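Local coordinates for DNA polymerase sliding clamp (Archaeoglobus fulgidus, PDB 1RWZ), which forms a homotrimeric ring that encircles DNA and probably serves as a moving platform, tethering DNA polymerase and other proteins to it during replication, at residues G160-A165 against S171-M176; L127-V132 against F154-E159; D150-R155 against D196-F201; L211-H214 against P220-L223. One frame throughout, in Å; residues are numbered along the deposited sequence.

Contact 1. Residues G160-A165 against S171-M176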
loop_
_atom_site.group_PDB
_atom_site.type_symbol
_atom_site.label_atom_id
_atom_site.label_comp_id
_atom_site.label_asym_id
_atom_site.label_seq_id
_atom_site.Cartn_x
_atom_site.Cartn_y
_atom_site.Cartn_z
ATOM N N GLY A 160 33.979 14.956 -10.003
ATOM C CA GLY A 160 32.917 14.164 -9.410
ATOM C C GLY A 160 32.195 13.200 -10.333
ATOM O O GLY A 160 32.668 12.886 -11.426
ATOM N N PHE A 161 31.032 12.743 -9.878
ATOM C CA PHE A 161 30.213 11.787 -10.615
ATOM C C PHE A 161 28.849 12.369 -10.962
ATOM O O PHE A 161 28.162 12.928 -10.103
ATOM C CB PHE A 161 30.040 10.524 -9.768
ATOM C CG PHE A 161 29.155 9.485 -10.391
ATOM C CD1 PHE A 161 29.466 8.935 -11.634
ATOM C CD2 PHE A 161 28.018 9.041 -9.725
ATOM C CE1 PHE A 161 28.655 7.957 -12.198
ATOM C CE2 PHE A 161 27.202 8.064 -10.281
ATOM C CZ PHE A 161 27.522 7.519 -11.523
ATOM N N ARG A 162 28.454 12.231 -12.224
ATOM C CA ARG A 162 27.166 12.748 -12.666
ATOM C C ARG A 162 26.353 11.700 -13.409
ATOM O O ARG A 162 26.907 10.816 -14.059
ATOM C CB ARG A 162 27.354 13.951 -13.598
ATOM C CG ARG A 162 28.173 15.090 -13.032
ATOM C CD ARG A 162 28.018 16.337 -13.895
ATOM N NE ARG A 162 28.931 17.407 -13.496
ATOM C CZ ARG A 162 30.207 17.476 -13.865
ATOM N NH1 ARG A 162 30.724 16.539 -14.651
ATOM N NH2 ARG A 162 30.969 18.479 -13.446
ATOM N N ILE A 163 25.036 11.806 -13.280
ATOM C CA ILE A 163 24.092 10.939 -13.976
ATOM C C ILE A 163 23.184 11.958 -14.659
ATOM O O ILE A 163 22.540 12.768 -13.987
ATOM C CB ILE A 163 23.261 10.071 -13.010
ATOM C CG1 ILE A 163 24.163 9.037 -12.324
ATOM C CG2 ILE A 163 22.152 9.347 -13.784
ATOM C CD1 ILE A 163 23.440 8.173 -11.303
ATOM N N GLU A 164 23.145 11.935 -15.988
ATOM C CA GLU A 164 22.348 12.905 -16.729
ATOM C C GLU A 164 21.321 12.277 -17.658
ATOM O O GLU A 164 21.575 11.245 -18.279
ATOM C CB GLU A 164 23.273 13.804 -17.555
ATOM C CG GLU A 164 24.554 14.194 -16.836
ATOM C CD GLU A 164 25.481 15.041 -17.689
ATOM O OE1 GLU A 164 25.631 14.742 -18.895
ATOM O OE2 GLU A 164 26.075 15.997 -17.148
ATOM N N ALA A 165 20.160 12.917 -17.752
ATOM C CA ALA A 165 19.090 12.448 -18.622
ATOM C C ALA A 165 18.498 13.661 -19.326
ATOM O O ALA A 165 18.300 14.714 -18.711
ATOM C CB ALA A 165 18.019 11.727 -17.810
ATOM N N SER A 171 15.361 18.266 -18.652
ATOM C CA SER A 171 16.554 17.472 -18.404
ATOM C C SER A 171 16.801 17.384 -16.913
ATOM O O SER A 171 16.251 18.159 -16.126
ATOM C CB SER A 171 17.767 18.110 -19.077
ATOM O OG SER A 171 18.034 19.390 -18.528
ATOM N N ILE A 172 17.644 16.440 -16.524
ATOM C CA ILE A 172 17.950 16.270 -15.119
ATOM C C ILE A 172 19.398 15.846 -14.956
ATOM O O ILE A 172 19.921 15.049 -15.741
ATOM C CB ILE A 172 17.001 15.233 -14.484
ATOM C CG1 ILE A 172 17.105 15.292 -12.964
ATOM C CG2 ILE A 172 17.335 13.832 -14.981
ATOM C CD1 ILE A 172 15.928 14.637 -12.267
ATOM N N VAL A 173 20.056 16.411 -13.951
ATOM C CA VAL A 173 21.445 16.089 -13.675
ATOM C C VAL A 173 21.615 15.808 -12.192
ATOM O O VAL A 173 21.231 16.625 -11.352
ATOM C CB VAL A 173 22.392 17.250 -14.047
ATOM C CG1 VAL A 173 23.822 16.917 -13.622
ATOM C CG2 VAL A 173 22.333 17.519 -15.546
ATOM N N PHE A 174 22.159 14.636 -11.889
ATOM C CA PHE A 174 22.449 14.228 -10.521
ATOM C C PHE A 174 23.962 14.380 -10.464
ATOM O O PHE A 174 24.665 13.896 -11.349
ATOM C CB PHE A 174 22.067 12.764 -10.298
ATOM C CG PHE A 174 22.698 12.152 -9.076
ATOM C CD1 PHE A 174 22.150 12.353 -7.813
ATOM C CD2 PHE A 174 23.859 11.393 -9.191
ATOM C CE1 PHE A 174 22.752 11.803 -6.679
ATOM C CE2 PHE A 174 24.472 10.841 -8.064
ATOM C CZ PHE A 174 23.915 11.048 -6.807
ATOM N N HIS A 175 24.472 15.061 -9.445
ATOM C CA HIS A 175 25.907 15.256 -9.355
ATOM C C HIS A 175 26.407 15.252 -7.923
ATOM O O HIS A 175 25.825 15.891 -7.044
ATOM C CB HIS A 175 26.298 16.580 -10.019
ATOM C CG HIS A 175 27.747 16.928 -9.875
ATOM N ND1 HIS A 175 28.187 18.225 -9.725
ATOM C CD2 HIS A 175 28.856 16.152 -9.867
ATOM C CE1 HIS A 175 29.505 18.233 -9.630
ATOM N NE2 HIS A 175 29.935 16.987 -9.712
ATOM N N MET A 176 27.484 14.510 -7.701
ATOM C CA MET A 176 28.117 14.434 -6.394
ATOM C C MET A 176 29.613 14.611 -6.571
ATOM O O MET A 176 30.230 13.967 -7.419
ATOM C CB MET A 176 27.828 13.094 -5.720
ATOM C CG MET A 176 26.467 13.034 -5.051
ATOM S SD MET A 176 26.233 11.491 -4.162
ATOM C CE MET A 176 27.219 11.764 -2.744
#
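Arg162 lays its side chain along one face of the His175 ring: its NE stands 3.7 Å above the ring plane, over the centre. The guanidinium is tilted 34° to the ring, so this is a flank of alkyl chain and NE lying alongside rather than a flat stack. Closer to the backbone, Arg162 CG comes to 3.4 Å from His175 CD2. As a non-hydrogen-bonded pair, the two put their side chains on the same face; chi1 of -56° and an extended chain from CG to NE then carry the arginine along the imidazole. The ring edge is used too, since Phe161 O lies in its plane, 3.3 Å from His175 CD2. Beyond the segments, NE2 of His175 is hydrogen-bonded to Glu159 O, which fixes the ring's rotation. Both strands belong to an antiparallel hairpin, 160-166 with 170-176, the outermost pair, within this chain, of a four-stranded sheet. Six backbone bonds join them, the bond from Phe174 N to Ile163 O being 2.8 Å long with an N-H...O angle of 172°. The other face carries apolar groups. Ile163 CD1 meets Phe174 CD2 at 3.9 Å, Ala165 CB touches Ile172 CG2 at 3.6 Å, and Phe161 CD2 lies near the plane of the Phe174 ring, at its edge, 4.3 Å from CE2. Helix 135-146 covers this face, with Phe138 against Ile163 and Ala141 against Phe174. Residues 171-174 pair antiparallel with a strand of a second subunit, which carries the sheet across the trimer interface, and Val104 of that subunit packs on Ile172.

Contact 2. Residues L127-V132 against F154-E159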
loop_
_atom_site.group_PDB
_atom_site.type_symbol
_atom_site.label_atom_id
_atom_site.label_comp_id
_atom_site.label_asym_id
_atom_site.label_seq_id
_atom_site.Cartn_x
_atom_site.Cartn_y
_atom_site.Cartn_z
ATOM N N LEU A 127 38.320 -0.950 -15.941
ATOM C CA LEU A 127 37.669 0.355 -15.845
ATOM C C LEU A 127 38.420 1.369 -14.987
ATOM O O LEU A 127 38.812 1.081 -13.855
ATOM C CB LEU A 127 36.240 0.173 -15.333
ATOM C CG LEU A 127 35.428 -0.807 -16.187
ATOM C CD1 LEU A 127 34.009 -0.900 -15.670
ATOM C CD2 LEU A 127 35.429 -0.345 -17.637
ATOM N N PRO A 128 38.605 2.588 -15.518
ATOM C CA PRO A 128 39.309 3.698 -14.870
ATOM C C PRO A 128 38.618 4.442 -13.730
ATOM O O PRO A 128 39.291 5.003 -12.869
ATOM C CB PRO A 128 39.618 4.626 -16.039
ATOM C CG PRO A 128 38.402 4.472 -16.890
ATOM C CD PRO A 128 38.189 2.967 -16.883
ATOM N N ALA A 129 37.291 4.460 -13.723
ATOM C CA ALA A 129 36.560 5.182 -12.683
ATOM C C ALA A 129 35.927 4.276 -11.636
ATOM O O ALA A 129 35.293 3.275 -11.968
ATOM C CB ALA A 129 35.488 6.057 -13.320
ATOM N N LYS A 130 36.102 4.640 -10.370
ATOM C CA LYS A 130 35.533 3.876 -9.264
ATOM C C LYS A 130 34.807 4.867 -8.367
ATOM O O LYS A 130 35.412 5.812 -7.857
ATOM C CB LYS A 130 36.631 3.170 -8.469
ATOM C CG LYS A 130 36.085 2.313 -7.337
ATOM C CD LYS A 130 37.204 1.676 -6.530
ATOM C CE LYS A 130 36.642 0.910 -5.342
ATOM N NZ LYS A 130 37.736 0.329 -4.511
ATOM N N ILE A 131 33.511 4.640 -8.180
ATOM C CA ILE A 131 32.675 5.523 -7.381
ATOM C C ILE A 131 31.943 4.720 -6.313
ATOM O O ILE A 131 31.267 3.745 -6.631
ATOM C CB ILE A 131 31.613 6.226 -8.274
ATOM C CG1 ILE A 131 32.291 6.928 -9.455
ATOM C CG2 ILE A 131 30.825 7.234 -7.458
ATOM C CD1 ILE A 131 32.155 6.180 -10.774
ATOM N N VAL A 132 32.080 5.126 -5.054
ATOM C CA VAL A 132 31.402 4.435 -3.959
ATOM C C VAL A 132 30.411 5.406 -3.323
ATOM O O VAL A 132 30.776 6.521 -2.937
ATOM C CB VAL A 132 32.404 3.931 -2.893
ATOM C CG1 VAL A 132 31.659 3.164 -1.795
ATOM C CG2 VAL A 132 33.437 3.023 -3.545
ATOM N N PHE A 154 26.319 8.253 -17.641
ATOM C CA PHE A 154 27.084 8.196 -16.398
ATOM C C PHE A 154 28.384 8.883 -16.779
ATOM O O PHE A 154 29.015 8.521 -17.776
ATOM C CB PHE A 154 27.396 6.759 -15.969
ATOM C CG PHE A 154 26.260 6.061 -15.275
ATOM C CD1 PHE A 154 26.488 4.867 -14.596
ATOM C CD2 PHE A 154 24.968 6.572 -15.312
ATOM C CE1 PHE A 154 25.444 4.191 -13.966
ATOM C CE2 PHE A 154 23.918 5.902 -14.682
ATOM C CZ PHE A 154 24.155 4.713 -14.010
ATOM N N ARG A 155 28.789 9.869 -15.994
ATOM C CA ARG A 155 29.999 10.612 -16.297
ATOM C C ARG A 155 30.846 10.810 -15.050
ATOM O O ARG A 155 30.334 11.160 -13.990
ATOM C CB ARG A 155 29.605 11.962 -16.900
ATOM C CG ARG A 155 30.732 12.931 -17.156
ATOM C CD ARG A 155 30.148 14.241 -17.673
ATOM N NE ARG A 155 31.122 15.327 -17.681
ATOM C CZ ARG A 155 30.824 16.588 -17.983
ATOM N NH1 ARG A 155 29.579 16.918 -18.302
ATOM N NH2 ARG A 155 31.770 17.518 -17.967
ATOM N N SER A 156 32.144 10.565 -15.187
ATOM C CA SER A 156 33.075 10.725 -14.078
ATOM C C SER A 156 34.325 11.466 -14.536
ATOM O O SER A 156 34.775 11.315 -15.669
ATOM C CB SER A 156 33.476 9.349 -13.525
ATOM O OG SER A 156 34.351 9.461 -12.417
ATOM N N ASP A 157 34.861 12.293 -13.648
ATOM C CA ASP A 157 36.094 13.021 -13.906
ATOM C C ASP A 157 36.573 13.544 -12.564
ATOM O O ASP A 157 36.006 13.198 -11.528
ATOM C CB ASP A 157 35.900 14.171 -14.908
ATOM C CG ASP A 157 34.894 15.203 -14.445
ATOM O OD1 ASP A 157 34.771 15.433 -13.226
ATOM O OD2 ASP A 157 34.235 15.803 -15.317
ATOM N N LYS A 158 37.610 14.369 -12.563
ATOM C CA LYS A 158 38.121 14.884 -11.302
ATOM C C LYS A 158 37.096 15.703 -10.511
ATOM O O LYS A 158 37.192 15.806 -9.289
ATOM C CB LYS A 158 39.390 15.702 -11.555
ATOM C CG LYS A 158 40.515 14.862 -12.150
ATOM C CD LYS A 158 41.803 15.652 -12.338
ATOM C CE LYS A 158 42.907 14.754 -12.886
ATOM N NZ LYS A 158 44.209 15.470 -13.037
ATOM N N GLU A 159 36.104 16.267 -11.194
ATOM C CA GLU A 159 35.083 17.076 -10.523
ATOM C C GLU A 159 33.935 16.280 -9.898
ATOM O O GLU A 159 33.008 16.867 -9.332
ATOM C CB GLU A 159 34.496 18.108 -11.490
ATOM C CG GLU A 159 35.427 19.253 -11.841
ATOM C CD GLU A 159 34.745 20.304 -12.697
ATOM O OE1 GLU A 159 33.695 20.832 -12.266
ATOM O OE2 GLU A 159 35.256 20.605 -13.799
#
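No ring or other flat group lies between Ala129 and Ser156, whose side chains make the closest approach here, Ala129 CB to Ser156 OG at 3.7 Å. The flat groups of segment 154-159 serve elsewhere: the Phe154 ring is engaged edge-to-face with Phe193, and the carboxylate of Asp157 receives Glu159 N at OD1 (2.6 Å). That amide comes from the anti side, 33° out of the carboxylate plane, and closes an Asx turn where the strand ends. Across the contact, Ser156 CB also lies 3.9 Å from Ala129 CB. Ile131 adds a looser touch, its CD1 being 4.3 Å from Ser156 OG. No hydrogen bond links the segments, for they belong to different sheets: 129-134 to the long sheet that extends over both domains of the subunit, 151-157 to the four-stranded sheet beside it. The contact is therefore side-chain packing between two sheets of the C-terminal clamp domain. For the buried Ser156, chi1 of -178° leaves OG beside the carbonyl carbon, where it meets Ala129 CB and is satisfied by a hydrogen bond to Gly187 O. Ala129 is flanked by Ala189, and Phe184 touches both Ile131 and Ser156.

Contact 3. Residues D150-R155 against D196-F201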
loop_
_atom_site.group_PDB
_atom_site.type_symbol
_atom_site.label_atom_id
_atom_site.label_comp_id
_atom_site.label_asym_id
_atom_site.label_seq_id
_atom_site.Cartn_x
_atom_site.Cartn_y
_atom_site.Cartn_z
ATOM N N ASP A 150 14.571 7.399 -21.150
ATOM C CA ASP A 150 14.724 5.962 -20.994
ATOM C C ASP A 150 16.211 5.616 -21.084
ATOM O O ASP A 150 16.597 4.450 -21.060
ATOM C CB ASP A 150 13.907 5.219 -22.058
ATOM C CG ASP A 150 14.376 5.506 -23.467
ATOM O OD1 ASP A 150 14.879 6.618 -23.723
ATOM O OD2 ASP A 150 14.219 4.614 -24.330
ATOM N N GLN A 151 17.040 6.654 -21.173
ATOM C CA GLN A 151 18.493 6.503 -21.244
ATOM C C GLN A 151 19.174 7.548 -20.375
ATOM O O GLN A 151 18.694 8.670 -20.255
ATOM C CB GLN A 151 18.990 6.688 -22.674
ATOM C CG GLN A 151 18.464 5.680 -23.648
ATOM C CD GLN A 151 18.885 5.992 -25.068
ATOM O OE1 GLN A 151 18.811 5.142 -25.945
ATOM N NE2 GLN A 151 19.324 7.224 -25.301
ATOM N N VAL A 152 20.302 7.178 -19.782
ATOM C CA VAL A 152 21.053 8.100 -18.940
ATOM C C VAL A 152 22.542 7.998 -19.206
ATOM O O VAL A 152 23.051 6.939 -19.579
ATOM C CB VAL A 152 20.835 7.824 -17.435
ATOM C CG1 VAL A 152 19.424 8.179 -17.039
ATOM C CG2 VAL A 152 21.132 6.366 -17.126
ATOM N N ILE A 153 23.237 9.110 -19.021
ATOM C CA ILE A 153 24.676 9.140 -19.197
ATOM C C ILE A 153 25.325 9.119 -17.817
ATOM O O ILE A 153 24.898 9.851 -16.922
ATOM C CB ILE A 153 25.137 10.432 -19.902
ATOM C CG1 ILE A 153 24.683 10.421 -21.363
ATOM C CG2 ILE A 153 26.652 10.562 -19.818
ATOM C CD1 ILE A 153 24.952 11.722 -22.098
ATOM N N PHE A 154 26.319 8.253 -17.641
ATOM C CA PHE A 154 27.084 8.196 -16.398
ATOM C C PHE A 154 28.384 8.883 -16.779
ATOM O O PHE A 154 29.015 8.521 -17.776
ATOM C CB PHE A 154 27.396 6.759 -15.969
ATOM C CG PHE A 154 26.260 6.061 -15.275
ATOM C CD1 PHE A 154 26.488 4.867 -14.596
ATOM C CD2 PHE A 154 24.968 6.572 -15.312
ATOM C CE1 PHE A 154 25.444 4.191 -13.966
ATOM C CE2 PHE A 154 23.918 5.902 -14.682
ATOM C CZ PHE A 154 24.155 4.713 -14.010
ATOM N N ARG A 155 28.789 9.869 -15.994
ATOM C CA ARG A 155 29.999 10.612 -16.297
ATOM C C ARG A 155 30.846 10.810 -15.050
ATOM O O ARG A 155 30.334 11.160 -13.990
ATOM C CB ARG A 155 29.605 11.962 -16.900
ATOM C CG ARG A 155 30.732 12.931 -17.156
ATOM C CD ARG A 155 30.148 14.241 -17.673
ATOM N NE ARG A 155 31.122 15.327 -17.681
ATOM C CZ ARG A 155 30.824 16.588 -17.983
ATOM N NH1 ARG A 155 29.579 16.918 -18.302
ATOM N NH2 ARG A 155 31.770 17.518 -17.967
ATOM N N ASP A 196 15.675 1.508 -17.886
ATOM C CA ASP A 196 14.835 0.363 -17.534
ATOM C C ASP A 196 15.591 -0.680 -16.718
ATOM O O ASP A 196 15.103 -1.146 -15.682
ATOM C CB ASP A 196 14.264 -0.307 -18.789
ATOM C CG ASP A 196 13.267 0.569 -19.526
ATOM O OD1 ASP A 196 12.359 1.124 -18.873
ATOM O OD2 ASP A 196 13.384 0.692 -20.767
ATOM N N TYR A 197 16.776 -1.057 -17.187
ATOM C CA TYR A 197 17.575 -2.039 -16.470
ATOM C C TYR A 197 18.096 -1.505 -15.140
ATOM O O TYR A 197 18.064 -2.210 -14.131
ATOM C CB TYR A 197 18.757 -2.510 -17.317
ATOM C CG TYR A 197 18.408 -3.613 -18.291
ATOM C CD1 TYR A 197 17.887 -3.323 -19.554
ATOM C CD2 TYR A 197 18.598 -4.949 -17.946
ATOM C CE1 TYR A 197 17.570 -4.344 -20.452
ATOM C CE2 TYR A 197 18.282 -5.977 -18.834
ATOM C CZ TYR A 197 17.771 -5.664 -20.085
ATOM O OH TYR A 197 17.471 -6.683 -20.965
ATOM N N LEU A 198 18.578 -0.267 -15.141
ATOM C CA LEU A 198 19.110 0.339 -13.925
ATOM C C LEU A 198 18.040 0.406 -12.842
ATOM O O LEU A 198 18.314 0.156 -11.667
ATOM C CB LEU A 198 19.642 1.745 -14.218
ATOM C CG LEU A 198 20.879 1.799 -15.125
ATOM C CD1 LEU A 198 21.183 3.237 -15.510
ATOM C CD2 LEU A 198 22.064 1.174 -14.399
ATOM N N LYS A 199 16.819 0.734 -13.246
ATOM C CA LYS A 199 15.714 0.825 -12.300
ATOM C C LYS A 199 15.428 -0.551 -11.702
ATOM O O LYS A 199 15.201 -0.674 -10.496
ATOM C CB LYS A 199 14.470 1.374 -13.004
ATOM C CG LYS A 199 13.320 1.721 -12.078
ATOM C CD LYS A 199 12.193 2.366 -12.866
ATOM C CE LYS A 199 11.022 2.745 -11.977
ATOM N NZ LYS A 199 9.896 3.288 -12.789
ATOM N N GLU A 200 15.457 -1.586 -12.539
ATOM C CA GLU A 200 15.207 -2.951 -12.083
ATOM C C GLU A 200 16.283 -3.396 -11.090
ATOM O O GLU A 200 15.979 -4.013 -10.066
ATOM C CB GLU A 200 15.171 -3.908 -13.281
ATOM C CG GLU A 200 14.688 -5.322 -12.969
ATOM C CD GLU A 200 13.265 -5.361 -12.435
ATOM O OE1 GLU A 200 12.428 -4.549 -12.883
ATOM O OE2 GLU A 200 12.975 -6.217 -11.572
ATOM N N PHE A 201 17.540 -3.076 -11.393
ATOM C CA PHE A 201 18.660 -3.430 -10.518
ATOM C C PHE A 201 18.443 -2.891 -9.101
ATOM O O PHE A 201 18.642 -3.601 -8.119
ATOM C CB PHE A 201 19.968 -2.819 -11.031
ATOM C CG PHE A 201 20.424 -3.338 -12.369
ATOM C CD1 PHE A 201 21.376 -2.627 -13.099
ATOM C CD2 PHE A 201 19.938 -4.532 -12.887
ATOM C CE1 PHE A 201 21.842 -3.097 -14.328
ATOM C CE2 PHE A 201 20.399 -5.012 -14.122
ATOM C CZ PHE A 201 21.351 -4.293 -14.838
HETATM O O HOH W 1 14.489 1.348 -23.200
#
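Leu198 carries the tight half of this contact, setting its CD1 methyl against the tips of two side chains of the strand. Val152 meets it tip to tip, CG2 to CD1 at 3.5 Å, while the Phe154 ring, reaching from the strand as Leu198 reaches from the helix, brings CZ to 3.6 Å from the same CD1. The ring meets that methyl obliquely, and the second branch of the leucine shares the touch, Leu198 CD2 being 4.1 Å from Phe154 CZ. Leu198 leaves the helix facing the strand, and chi1 of -67°, with CG anti to the carbonyl carbon, goes with this reach. Helix 195-201 is one of two helices of the C-terminal domain, where, as in other sliding clamps, helices pack beneath the sheets and line the DNA channel. Ile142 of the other helix, 135-146, and Leu238 of strand 232-238 also pack on Leu198. At the solvent side the fit is loose. Asp150 O and Asp196 N are 4.4 Å apart, and the two carboxylates, Asp150 OD2 and Asp196 OD2, stay 5.4 Å from one another. A water donates to Asp196 OD2 at 2.8 Å but reaches Asp150 OD2 only by a weak bond of 3.5 Å. The like charges may repel mildly; the water lies between them, and Asp150 has a long, weak ion pair with Arg241.

Contact 4. Residues L211-H214 against P220-L223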
loop_
_atom_site.group_PDB
_atom_site.type_symbol
_atom_site.label_atom_id
_atom_site.label_comp_id
_atom_site.label_asym_id
_atom_site.label_seq_id
_atom_site.Cartn_x
_atom_site.Cartn_y
_atom_site.Cartn_z
ATOM N N LEU A 211 27.109 0.874 -2.625
ATOM C CA LEU A 211 27.174 0.648 -4.065
ATOM C C LEU A 211 28.520 1.132 -4.564
ATOM O O LEU A 211 28.923 2.258 -4.283
ATOM C CB LEU A 211 26.069 1.409 -4.802
ATOM C CG LEU A 211 26.245 1.470 -6.328
ATOM C CD1 LEU A 211 26.212 0.061 -6.934
ATOM C CD2 LEU A 211 25.157 2.333 -6.920
ATOM N N THR A 212 29.223 0.265 -5.285
ATOM C CA THR A 212 30.506 0.621 -5.864
ATOM C C THR A 212 30.297 0.528 -7.364
ATOM O O THR A 212 29.919 -0.526 -7.880
ATOM C CB THR A 212 31.616 -0.361 -5.457
ATOM O OG1 THR A 212 31.797 -0.310 -4.036
ATOM C CG2 THR A 212 32.938 -0.002 -6.157
ATOM N N ILE A 213 30.528 1.636 -8.051
ATOM C CA ILE A 213 30.362 1.680 -9.498
ATOM C C ILE A 213 31.727 1.666 -10.167
ATOM O O ILE A 213 32.599 2.451 -9.801
ATOM C CB ILE A 213 29.647 2.973 -9.936
ATOM C CG1 ILE A 213 28.303 3.102 -9.216
ATOM C CG2 ILE A 213 29.466 2.980 -11.461
ATOM C CD1 ILE A 213 27.619 4.444 -9.439
ATOM N N HIS A 214 31.911 0.766 -11.130
ATOM C CA HIS A 214 33.156 0.691 -11.900
ATOM C C HIS A 214 32.711 1.155 -13.285
ATOM O O HIS A 214 31.870 0.519 -13.920
ATOM C CB HIS A 214 33.676 -0.746 -11.935
ATOM C CG HIS A 214 34.054 -1.278 -10.587
ATOM N ND1 HIS A 214 35.249 -0.973 -9.972
ATOM C CD2 HIS A 214 33.376 -2.066 -9.721
ATOM C CE1 HIS A 214 35.292 -1.550 -8.785
ATOM N NE2 HIS A 214 34.167 -2.220 -8.607
ATOM N N PRO A 220 30.700 -1.755 -20.568
ATOM C CA PRO A 220 29.600 -2.102 -19.661
ATOM C C PRO A 220 29.939 -1.524 -18.288
ATOM O O PRO A 220 31.110 -1.401 -17.938
ATOM C CB PRO A 220 29.637 -3.627 -19.632
ATOM C CG PRO A 220 30.210 -3.989 -20.990
ATOM C CD PRO A 220 31.307 -2.960 -21.160
ATOM N N VAL A 221 28.922 -1.159 -17.518
ATOM C CA VAL A 221 29.170 -0.626 -16.185
ATOM C C VAL A 221 29.002 -1.762 -15.177
ATOM O O VAL A 221 28.185 -2.663 -15.380
ATOM C CB VAL A 221 28.187 0.535 -15.848
ATOM C CG1 VAL A 221 26.739 0.049 -15.917
ATOM C CG2 VAL A 221 28.499 1.106 -14.467
ATOM N N ARG A 222 29.814 -1.746 -14.120
ATOM C CA ARG A 222 29.711 -2.746 -13.065
ATOM C C ARG A 222 29.106 -2.031 -11.858
ATOM O O ARG A 222 29.623 -1.002 -11.425
ATOM C CB ARG A 222 31.086 -3.294 -12.658
ATOM C CG ARG A 222 31.810 -4.140 -13.697
ATOM C CD ARG A 222 33.169 -4.581 -13.138
ATOM N NE ARG A 222 33.022 -5.352 -11.904
ATOM C CZ ARG A 222 33.950 -5.456 -10.955
ATOM N NH1 ARG A 222 35.117 -4.834 -11.082
ATOM N NH2 ARG A 222 33.705 -6.175 -9.864
ATOM N N LEU A 223 28.013 -2.574 -11.337
ATOM C CA LEU A 223 27.330 -2.009 -10.180
ATOM C C LEU A 223 27.399 -3.052 -9.076
ATOM O O LEU A 223 26.635 -4.012 -9.066
ATOM C CB LEU A 223 25.873 -1.699 -10.532
ATOM C CG LEU A 223 25.716 -0.705 -11.691
ATOM C CD1 LEU A 223 24.257 -0.630 -12.115
ATOM C CD2 LEU A 223 26.228 0.666 -11.274
#
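His214 and Arg222 form an antiparallel hydrogen-bonded pair on strands whose axes run at 168° to each other. His214 N gives a bond of 2.9 Å to Arg222 O, and Arg222 N returns one to His214 O. Their side chains stack on one face of the sheet. The guanidinium of Arg222 lies flat on the imidazole, the planes only 3° apart and the centres separated by 4.1 Å. NH1 stands 3.5 Å above the ring plane, over its centre, whereas His214 CD2 sits toward the rim of the guanidinium. A bend of the arginine chain at chi3 (59°) turns its head back across the histidine. Its NE makes a salt bridge to Glu235 of strand 232-238, which helps to hold the group in place. The other face is apolar: Ile213 CG1 runs beside Leu223 CD2 at 3.8 Å, and Ile213 CG2 crosses Val221 CG2 at 3.7 Å. Leu211 closes the row, its CD1 being 4.0 Å from Leu223 CB. Helix 135-146 covers this side through Phe138, and helix 195-201 through Leu198 and Phe201. Such a beta hairpin, 210-215 with 221-227, is an interior piece of the long antiparallel sheet that in the PCNA fold continues from one domain into the other.

How the contacts relate
All four contacts lie in the C-terminal domain. Strand 151-157 serves contacts 2 and 3, whose centres are about 16 Å apart, and it pairs with strand 160-166 of contact 1, where Arg162 N to Arg155 O is 2.8 Å and Glu164 O to Ile153 N is 2.8 Å. Contact 2 reaches contact 4 through strand 129-134, which adjoins 210-215 in the long sheet (centres about 10 Å apart). Side chains tie the rest together: Phe161 CZ reaches Ile213 CD1 at 3.7 Å between contacts 1 and 4, and Leu198 CD2 meets Leu223 CD1 at 3.6 Å between contacts 3 and 4. Of the four, contact 1 alone touches another subunit.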